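Long-range contacts in H subunit of photosynthetic reaction center complex (Rhodopseudomonas palustris, PDB 6Z5S), which probably covers the cytoplasmic side of the photosynthetic reaction centre, anchored by one membrane helix, and supports electron and proton transfer to its secondary quinone: residues 128-133 / 168-173; 28-33 / 56-61; 161-166 / 176-181. All blocks are in the same frame, centred on the assembly; numbering follows the deposited sequence.

Interaction 1. Residues 128-133 / 168-173; sequences IIVPLR and VDRAEV
Arg170 leaves its strand alongside Ile128, and its backbone N donates to Ile128 O (2.8 Å, N-H...O 152°). From there the side chain runs back over the partner segment. CB stands near Ile128 O; CG comes 3.5 Å from that same Ile128 O, then slants past Val130 CG2, 4.0 Å from Arg170 CG. CD keeps to the same methyl. The bend at chi3 (-55°) brings NE near Ile128 CA, where it donates to Pro127 O, and NH1 ends in a salt bridge with Asp124. On the other face of the sheet from Val130 and Val168, Asp169 lies beside Ile128 and points the same way, bringing Asp169 OD1 3.5 Å from Ile128 CB. Val130 and Val168 exchange two backbone bonds, Val130 N to Val168 O at 3.0 Å and Val168 N to Val130 O at 2.9 Å, as an antiparallel hydrogen-bonded pair. Beyond them Leu132 crosses Val168 at about a right angle, its CD2 3.8 Å from Val168 CG2. With an alanine in place of Val168, both methyls go and Leu132 CD2 would probably lose its apolar mate, opening a gap there. The pairing sets the short strand 129-131 as an outermost strand, within this chain, of the antiparallel sheet, beside the end of strand 161-169; apolar side chains of another protein chain pack on Val168 and Val173.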
loop_
_atom_site.group_PDB
_atom_site.type_symbol
_atom_site.label_atom_id
_atom_site.label_comp_id
_atom_site.label_asym_id
_atom_site.label_seq_id
_atom_site.Cartn_x
_atom_site.Cartn_y
_atom_site.Cartn_z
ATOM N N ILE D 128 26.380 18.106 12.392
ATOM C CA ILE D 128 25.993 16.735 12.692
ATOM C C ILE D 128 26.972 15.723 12.108
ATOM O O ILE D 128 27.123 14.630 12.657
ATOM C CB ILE D 128 24.567 16.457 12.198
ATOM C CG1 ILE D 128 24.469 16.680 10.695
ATOM C CG2 ILE D 128 23.584 17.345 12.913
ATOM C CD1 ILE D 128 23.106 16.400 10.137
ATOM N N ILE D 129 27.633 16.051 11.003
ATOM C CA ILE D 129 28.618 15.162 10.403
ATOM C C ILE D 129 29.978 15.591 10.935
ATOM O O ILE D 129 30.511 16.629 10.548
ATOM C CB ILE D 129 28.564 15.202 8.878
ATOM C CG1 ILE D 129 27.158 14.867 8.393
ATOM C CG2 ILE D 129 29.567 14.231 8.297
ATOM C CD1 ILE D 129 27.073 14.618 6.917
ATOM N N VAL D 130 30.538 14.789 11.835
ATOM C CA VAL D 130 31.792 15.146 12.499
ATOM C C VAL D 130 32.671 13.919 12.605
ATOM O O VAL D 130 32.191 12.779 12.600
ATOM C CB VAL D 130 31.549 15.726 13.906
ATOM C CG1 VAL D 130 30.831 17.050 13.816
ATOM C CG2 VAL D 130 30.750 14.754 14.736
ATOM N N PRO D 131 33.983 14.124 12.700
ATOM C CA PRO D 131 34.874 12.993 12.966
ATOM C C PRO D 131 34.625 12.445 14.358
ATOM O O PRO D 131 34.214 13.169 15.264
ATOM C CB PRO D 131 36.275 13.603 12.849
ATOM C CG PRO D 131 36.083 14.910 12.181
ATOM C CD PRO D 131 34.732 15.381 12.569
ATOM N N LEU D 132 34.872 11.144 14.524
ATOM C CA LEU D 132 34.638 10.525 15.823
ATOM C C LEU D 132 35.502 11.145 16.909
ATOM O O LEU D 132 35.115 11.149 18.082
ATOM C CB LEU D 132 34.881 9.022 15.754
ATOM C CG LEU D 132 33.653 8.186 15.424
ATOM C CD1 LEU D 132 34.010 6.718 15.415
ATOM C CD2 LEU D 132 32.559 8.462 16.427
ATOM N N ARG D 133 36.664 11.683 16.542
ATOM C CA ARG D 133 37.475 12.423 17.498
ATOM C C ARG D 133 36.771 13.672 18.012
ATOM O O ARG D 133 37.189 14.227 19.031
ATOM C CB ARG D 133 38.803 12.814 16.861
ATOM C CG ARG D 133 38.643 13.763 15.700
ATOM C CD ARG D 133 39.974 14.240 15.178
ATOM N NE ARG D 133 39.808 15.042 13.973
ATOM C CZ ARG D 133 39.924 14.565 12.740
ATOM N NH1 ARG D 133 39.750 15.367 11.701
ATOM N NH2 ARG D 133 40.217 13.288 12.546
ATOM N N VAL D 168 30.945 10.496 11.417
ATOM C CA VAL D 168 29.635 9.975 11.766
ATOM C C VAL D 168 28.631 11.112 11.845
ATOM O O VAL D 168 28.982 12.285 11.998
ATOM C CB VAL D 168 29.658 9.193 13.093
ATOM C CG1 VAL D 168 30.679 8.085 13.022
ATOM C CG2 VAL D 168 29.962 10.122 14.238
ATOM N N ASP D 169 27.364 10.734 11.741
ATOM C CA ASP D 169 26.238 11.643 11.869
ATOM C C ASP D 169 25.711 11.561 13.294
ATOM O O ASP D 169 25.440 10.467 13.796
ATOM C CB ASP D 169 25.142 11.274 10.869
ATOM C CG ASP D 169 24.030 12.300 10.803
ATOM O OD1 ASP D 169 23.867 13.088 11.754
ATOM O OD2 ASP D 169 23.309 12.320 9.784
ATOM N N ARG D 170 25.578 12.709 13.945
ATOM C CA ARG D 170 25.020 12.740 15.286
ATOM C C ARG D 170 23.497 12.758 15.233
ATOM O O ARG D 170 22.892 13.243 14.274
ATOM C CB ARG D 170 25.522 13.958 16.051
ATOM C CG ARG D 170 27.023 14.067 16.140
ATOM C CD ARG D 170 27.421 15.215 17.047
ATOM N NE ARG D 170 26.808 16.473 16.638
ATOM C CZ ARG D 170 25.753 17.021 17.231
ATOM N NH1 ARG D 170 25.261 18.166 16.785
ATOM N NH2 ARG D 170 25.187 16.419 18.266
ATOM N N ALA D 171 22.885 12.185 16.269
ATOM C CA ALA D 171 21.435 12.124 16.441
ATOM C C ALA D 171 20.803 11.170 15.437
ATOM O O ALA D 171 19.620 10.835 15.546
ATOM C CB ALA D 171 20.806 13.516 16.333
ATOM N N GLU D 172 21.587 10.728 14.458
ATOM C CA GLU D 172 21.267 9.579 13.618
ATOM C C GLU D 172 22.568 8.792 13.589
ATOM O O GLU D 172 23.384 8.985 12.685
ATOM C CB GLU D 172 20.816 9.991 12.219
ATOM C CG GLU D 172 19.967 11.253 12.172
ATOM C CD GLU D 172 19.843 11.828 10.770
ATOM O OE1 GLU D 172 20.572 12.791 10.453
ATOM O OE2 GLU D 172 19.010 11.324 9.987
ATOM N N VAL D 173 22.762 7.913 14.568
ATOM C CA VAL D 173 24.065 7.283 14.743
ATOM C C VAL D 173 24.362 6.436 13.508
ATOM O O VAL D 173 23.709 5.421 13.250
ATOM C CB VAL D 173 24.130 6.472 16.042
ATOM C CG1 VAL D 173 23.913 7.396 17.210
ATOM C CG2 VAL D 173 23.053 5.406 16.088
#

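Interaction 2. Residues 28-33 / 56-61; sequences LRREDK and APPDPK
Arg30 and Lys33, near the cytoplasmic end of the single membrane helix of this subunit, meet Pro57 and Pro58 of an extended loop that returns to the helix. Van der Waals packing carries most of the contact. With CG anti to the backbone N (chi1 171°) and the chain straight as far as NE, Arg30 slides past Pro58 in the opposite direction and lays one face of its guanidinium on Pro58 CB, which sits 3.4 Å above the plane, offset toward the rim. Pro57 leans on Lys33 instead: its CG is 4.0 Å from Lys33 CB and its CB 3.4 Å from Lys33 O. Polar links between the segments are lacking; Arg30 NH2 lies 3.5 Å from Ala56 O, at an angle too poor for a hydrogen bond. The charges are met by lipid: Arg30 NH2 forms a salt bridge with one cardiolipin, while Lys33 NZ and Arg29 NH1 bind phosphate oxygens of another, so the contact underlies a seat for anionic headgroups. Lys33 NZ also donates to Ile52 O and Pro55 O, tying the chain just ahead of 56-61 to Lys33. Among backbone atoms, Arg30 O accepts a bond from Lys33 N (3.1 Å), and on the loop side Pro58 CD rests 3.2 Å from that same Arg30 O.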
loop_
_atom_site.group_PDB
_atom_site.type_symbol
_atom_site.label_atom_id
_atom_site.label_comp_id
_atom_site.label_asym_id
_atom_site.label_seq_id
_atom_site.Cartn_x
_atom_site.Cartn_y
_atom_site.Cartn_z
ATOM N N LEU D 28 -1.550 18.186 -6.821
ATOM C CA LEU D 28 -0.321 17.436 -6.590
ATOM C C LEU D 28 0.703 17.711 -7.675
ATOM O O LEU D 28 1.888 17.908 -7.389
ATOM C CB LEU D 28 -0.627 15.943 -6.532
ATOM C CG LEU D 28 -1.113 15.357 -5.215
ATOM C CD1 LEU D 28 -1.599 13.946 -5.444
ATOM C CD2 LEU D 28 -0.008 15.381 -4.194
ATOM N N ARG D 29 0.264 17.710 -8.930
ATOM C CA ARG D 29 1.162 18.005 -10.031
ATOM C C ARG D 29 1.657 19.440 -9.962
ATOM O O ARG D 29 2.745 19.749 -10.453
ATOM C CB ARG D 29 0.441 17.721 -11.341
ATOM C CG ARG D 29 1.317 17.714 -12.544
ATOM C CD ARG D 29 2.284 16.555 -12.557
ATOM N NE ARG D 29 3.275 16.785 -13.596
ATOM C CZ ARG D 29 4.461 17.336 -13.382
ATOM N NH1 ARG D 29 5.298 17.525 -14.389
ATOM N NH2 ARG D 29 4.815 17.686 -12.159
ATOM N N ARG D 30 0.879 20.321 -9.340
ATOM C CA ARG D 30 1.292 21.697 -9.109
ATOM C C ARG D 30 2.345 21.787 -8.012
ATOM O O ARG D 30 3.331 22.512 -8.154
ATOM C CB ARG D 30 0.057 22.517 -8.755
ATOM C CG ARG D 30 0.282 23.906 -8.273
ATOM C CD ARG D 30 -1.056 24.483 -7.857
ATOM N NE ARG D 30 -0.931 25.804 -7.258
ATOM C CZ ARG D 30 -0.834 26.923 -7.959
ATOM N NH1 ARG D 30 -0.722 28.086 -7.341
ATOM N NH2 ARG D 30 -0.844 26.876 -9.280
ATOM N N GLU D 31 2.148 21.058 -6.914
ATOM C CA GLU D 31 3.170 20.988 -5.875
ATOM C C GLU D 31 4.464 20.390 -6.402
ATOM O O GLU D 31 5.548 20.738 -5.925
ATOM C CB GLU D 31 2.673 20.162 -4.695
ATOM C CG GLU D 31 1.514 20.765 -3.950
ATOM C CD GLU D 31 1.763 22.196 -3.549
ATOM O OE1 GLU D 31 1.050 23.088 -4.050
ATOM O OE2 GLU D 31 2.671 22.429 -2.727
ATOM N N ASP D 32 4.369 19.479 -7.371
ATOM C CA ASP D 32 5.557 18.877 -7.964
ATOM C C ASP D 32 6.456 19.899 -8.640
ATOM O O ASP D 32 7.628 19.602 -8.892
ATOM C CB ASP D 32 5.162 17.827 -8.996
ATOM C CG ASP D 32 4.689 16.535 -8.377
ATOM O OD1 ASP D 32 4.864 16.346 -7.159
ATOM O OD2 ASP D 32 4.142 15.698 -9.122
ATOM N N LYS D 33 5.939 21.083 -8.963
ATOM C CA LYS D 33 6.660 22.059 -9.764
ATOM C C LYS D 33 7.278 23.163 -8.921
ATOM O O LYS D 33 7.423 24.292 -9.394
ATOM C CB LYS D 33 5.739 22.654 -10.822
ATOM C CG LYS D 33 5.215 21.626 -11.779
ATOM C CD LYS D 33 4.787 22.244 -13.071
ATOM C CE LYS D 33 4.337 21.185 -14.039
ATOM N NZ LYS D 33 3.934 21.772 -15.331
ATOM N N ALA D 56 0.698 25.441 -13.917
ATOM C CA ALA D 56 1.810 26.354 -13.767
ATOM C C ALA D 56 2.416 26.189 -12.377
ATOM O O ALA D 56 1.710 25.864 -11.423
ATOM C CB ALA D 56 1.361 27.792 -13.980
ATOM N N PRO D 57 3.726 26.361 -12.248
ATOM C CA PRO D 57 4.349 26.315 -10.934
ATOM C C PRO D 57 3.692 27.307 -9.996
ATOM O O PRO D 57 3.288 28.400 -10.416
ATOM C CB PRO D 57 5.804 26.698 -11.224
ATOM C CG PRO D 57 6.018 26.247 -12.598
ATOM C CD PRO D 57 4.726 26.457 -13.320
ATOM N N PRO D 58 3.546 26.955 -8.728
ATOM C CA PRO D 58 2.947 27.881 -7.767
ATOM C C PRO D 58 3.916 28.990 -7.394
ATOM O O PRO D 58 5.074 29.018 -7.808
ATOM C CB PRO D 58 2.635 26.983 -6.574
ATOM C CG PRO D 58 3.635 25.905 -6.667
ATOM C CD PRO D 58 3.893 25.667 -8.114
ATOM N N ASP D 59 3.412 29.921 -6.592
ATOM C CA ASP D 59 4.251 30.992 -6.091
ATOM C C ASP D 59 5.334 30.420 -5.183
ATOM O O ASP D 59 5.141 29.369 -4.568
ATOM C CB ASP D 59 3.423 32.013 -5.322
ATOM C CG ASP D 59 2.177 32.410 -6.052
ATOM O OD1 ASP D 59 1.082 32.025 -5.600
ATOM O OD2 ASP D 59 2.289 33.103 -7.082
ATOM N N PRO D 60 6.478 31.090 -5.080
ATOM C CA PRO D 60 7.569 30.556 -4.265
ATOM C C PRO D 60 7.143 30.358 -2.820
ATOM O O PRO D 60 6.446 31.189 -2.238
ATOM C CB PRO D 60 8.653 31.627 -4.390
ATOM C CG PRO D 60 8.349 32.312 -5.656
ATOM C CD PRO D 60 6.866 32.333 -5.759
ATOM N N LYS D 61 7.560 29.238 -2.248
ATOM C CA LYS D 61 7.154 28.852 -0.908
ATOM C C LYS D 61 8.254 29.196 0.077
ATOM O O LYS D 61 9.431 28.948 -0.185
ATOM C CB LYS D 61 6.842 27.362 -0.838
ATOM C CG LYS D 61 6.268 26.927 0.483
ATOM C CD LYS D 61 6.088 25.436 0.505
ATOM C CE LYS D 61 5.096 25.014 1.557
ATOM N NZ LYS D 61 4.721 23.591 1.366
#

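Interaction 3. Residues 161-166 / 176-181; sequences GTVTEV and RYLEVE
Thr162 pairs with Glu181 and Val163 with Val180 in antiparallel register, the axes of the two short segments coming within 4.4 Å, their directions 133° apart. Thr162 N donates to Glu181 O and Glu181 N to Thr162 O, both 2.9 Å. Farther along, Glu179 O accepts Thr164 N from above the carbonyl plane. Val163, Val166, Leu178 and Val180 share the apolar face. There Val166 and Leu178 lie side by side, Val166 CG2 4.0 Å from Leu178 CD2, and Val163 CG1 slants across Leu178 CB at 4.2 Å. These are the two strands of a beta hairpin in the PRC-barrel domain, and near its turn Arg176 and Tyr177 both face Trp167 in a classic beta bulge. On the other face Thr162 OG1 lies beside Glu181 CB at 3.5 Å; Thr164 OG1, slanting across, comes 3.4 Å from the same Glu181 CB. The Glu181 chain bends at chi2 (68°), leading its carboxylate away to Arg186. Glu165 and Glu179 cross obliquely, Glu179 OE1 against Glu165 CB, with their carboxylate planes 79° apart; Glu179 OE1 also takes a weak bond from Trp167 NE1, besides its stronger partner Arg133, while Tyr177 OH reaches Glu232.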
loop_
_atom_site.group_PDB
_atom_site.type_symbol
_atom_site.label_atom_id
_atom_site.label_comp_id
_atom_site.label_asym_id
_atom_site.label_seq_id
_atom_site.Cartn_x
_atom_site.Cartn_y
_atom_site.Cartn_z
ATOM N N GLY D 161 45.367 5.199 -0.297
ATOM C CA GLY D 161 45.770 5.867 0.926
ATOM C C GLY D 161 45.504 5.011 2.140
ATOM O O GLY D 161 45.447 3.790 2.022
ATOM N N THR D 162 45.322 5.624 3.304
ATOM C CA THR D 162 45.018 4.882 4.520
ATOM C C THR D 162 43.854 5.529 5.254
ATOM O O THR D 162 43.809 6.750 5.406
ATOM C CB THR D 162 46.234 4.798 5.457
ATOM O OG1 THR D 162 46.683 6.117 5.788
ATOM C CG2 THR D 162 47.366 4.023 4.807
ATOM N N VAL D 163 42.918 4.704 5.716
ATOM C CA VAL D 163 41.775 5.213 6.462
ATOM C C VAL D 163 42.246 5.694 7.827
ATOM O O VAL D 163 42.809 4.925 8.613
ATOM C CB VAL D 163 40.682 4.151 6.592
ATOM C CG1 VAL D 163 39.524 4.691 7.397
ATOM C CG2 VAL D 163 40.209 3.731 5.223
ATOM N N THR D 164 42.006 6.968 8.114
ATOM C CA THR D 164 42.478 7.633 9.319
ATOM C C THR D 164 41.379 7.861 10.345
ATOM O O THR D 164 41.611 7.685 11.544
ATOM C CB THR D 164 43.113 8.975 8.946
ATOM O OG1 THR D 164 44.373 8.742 8.311
ATOM C CG2 THR D 164 43.317 9.843 10.172
ATOM N N GLU D 165 40.182 8.237 9.908
ATOM C CA GLU D 165 39.114 8.567 10.836
ATOM C C GLU D 165 37.775 8.263 10.189
ATOM O O GLU D 165 37.631 8.317 8.967
ATOM C CB GLU D 165 39.185 10.037 11.256
ATOM C CG GLU D 165 38.280 10.403 12.414
ATOM C CD GLU D 165 38.641 9.676 13.691
ATOM O OE1 GLU D 165 39.810 9.257 13.836
ATOM O OE2 GLU D 165 37.757 9.524 14.558
ATOM N N VAL D 166 36.797 7.938 11.025
ATOM C CA VAL D 166 35.438 7.661 10.588
ATOM C C VAL D 166 34.577 8.855 10.965
ATOM O O VAL D 166 34.491 9.219 12.143
ATOM C CB VAL D 166 34.896 6.370 11.216
ATOM C CG1 VAL D 166 33.448 6.162 10.829
ATOM C CG2 VAL D 166 35.738 5.194 10.781
ATOM N N ARG D 176 29.084 8.114 8.002
ATOM C CA ARG D 176 28.852 8.717 6.697
ATOM C C ARG D 176 30.106 8.791 5.839
ATOM O O ARG D 176 30.039 8.525 4.638
ATOM C CB ARG D 176 28.266 10.124 6.849
ATOM C CG ARG D 176 26.988 10.214 7.662
ATOM C CD ARG D 176 26.015 9.100 7.337
ATOM N NE ARG D 176 25.201 9.390 6.164
ATOM C CZ ARG D 176 23.979 9.911 6.207
ATOM N NH1 ARG D 176 23.421 10.212 7.371
ATOM N NH2 ARG D 176 23.314 10.133 5.083
ATOM N N TYR D 177 31.251 9.140 6.416
ATOM C CA TYR D 177 32.465 9.309 5.634
ATOM C C TYR D 177 33.634 8.637 6.329
ATOM O O TYR D 177 33.681 8.546 7.557
ATOM C CB TYR D 177 32.789 10.786 5.410
ATOM C CG TYR D 177 31.708 11.525 4.674
ATOM C CD1 TYR D 177 31.676 11.543 3.292
ATOM C CD2 TYR D 177 30.713 12.194 5.360
ATOM C CE1 TYR D 177 30.687 12.208 2.618
ATOM C CE2 TYR D 177 29.720 12.862 4.694
ATOM C CZ TYR D 177 29.711 12.864 3.323
ATOM O OH TYR D 177 28.718 13.533 2.652
ATOM N N LEU D 178 34.576 8.162 5.524
ATOM C CA LEU D 178 35.882 7.723 5.986
ATOM C C LEU D 178 36.907 8.773 5.597
ATOM O O LEU D 178 36.989 9.158 4.430
ATOM C CB LEU D 178 36.274 6.380 5.374
ATOM C CG LEU D 178 35.275 5.234 5.447
ATOM C CD1 LEU D 178 35.851 4.019 4.756
ATOM C CD2 LEU D 178 34.935 4.921 6.886
ATOM N N GLU D 179 37.665 9.252 6.572
ATOM C CA GLU D 179 38.788 10.118 6.265
ATOM C C GLU D 179 39.928 9.266 5.741
ATOM O O GLU D 179 40.191 8.179 6.255
ATOM C CB GLU D 179 39.230 10.897 7.500
ATOM C CG GLU D 179 39.884 12.220 7.181
ATOM C CD GLU D 179 39.877 13.164 8.361
ATOM O OE1 GLU D 179 39.679 12.694 9.499
ATOM O OE2 GLU D 179 40.068 14.379 8.155
ATOM N N VAL D 180 40.601 9.753 4.709
ATOM C CA VAL D 180 41.668 9.012 4.060
ATOM C C VAL D 180 42.887 9.905 3.974
ATOM O O VAL D 180 42.851 10.948 3.309
ATOM C CB VAL D 180 41.267 8.527 2.662
ATOM C CG1 VAL D 180 42.449 7.895 1.994
ATOM C CG2 VAL D 180 40.127 7.538 2.763
ATOM N N GLU D 181 43.947 9.517 4.671
ATOM C CA GLU D 181 45.269 10.074 4.448
ATOM C C GLU D 181 45.739 9.616 3.078
ATOM O O GLU D 181 45.976 8.422 2.870
ATOM C CB GLU D 181 46.221 9.607 5.542
ATOM C CG GLU D 181 47.611 10.192 5.468
ATOM C CD GLU D 181 47.630 11.674 5.768
ATOM O OE1 GLU D 181 46.726 12.152 6.485
ATOM O OE2 GLU D 181 48.553 12.362 5.294
#

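How the interactions relate
Interactions 1 and 3 belong to one sheet, with centres 14 Å apart and strand 161-169 common to both: it lies between the other two, 129-131 along one edge near its end and 174-182 along the other. They join directly where Leu132 N lies 3.1 Å from Val166 O, a probable hydrogen bond, and where Arg133 NH2 meets Glu179 OE1 in a salt bridge at 3.2 Å, so the Arg133 side chain reaches past strand 161-169 to strand 174-182. Interaction 2 stands apart at the membrane, its centre 35 Å from that of interaction 1 and 42 Å from that of interaction 3. It alone adjoins cardiolipin, and the Lys33 side chain lies about 10 Å from a bound ubiquinone-10.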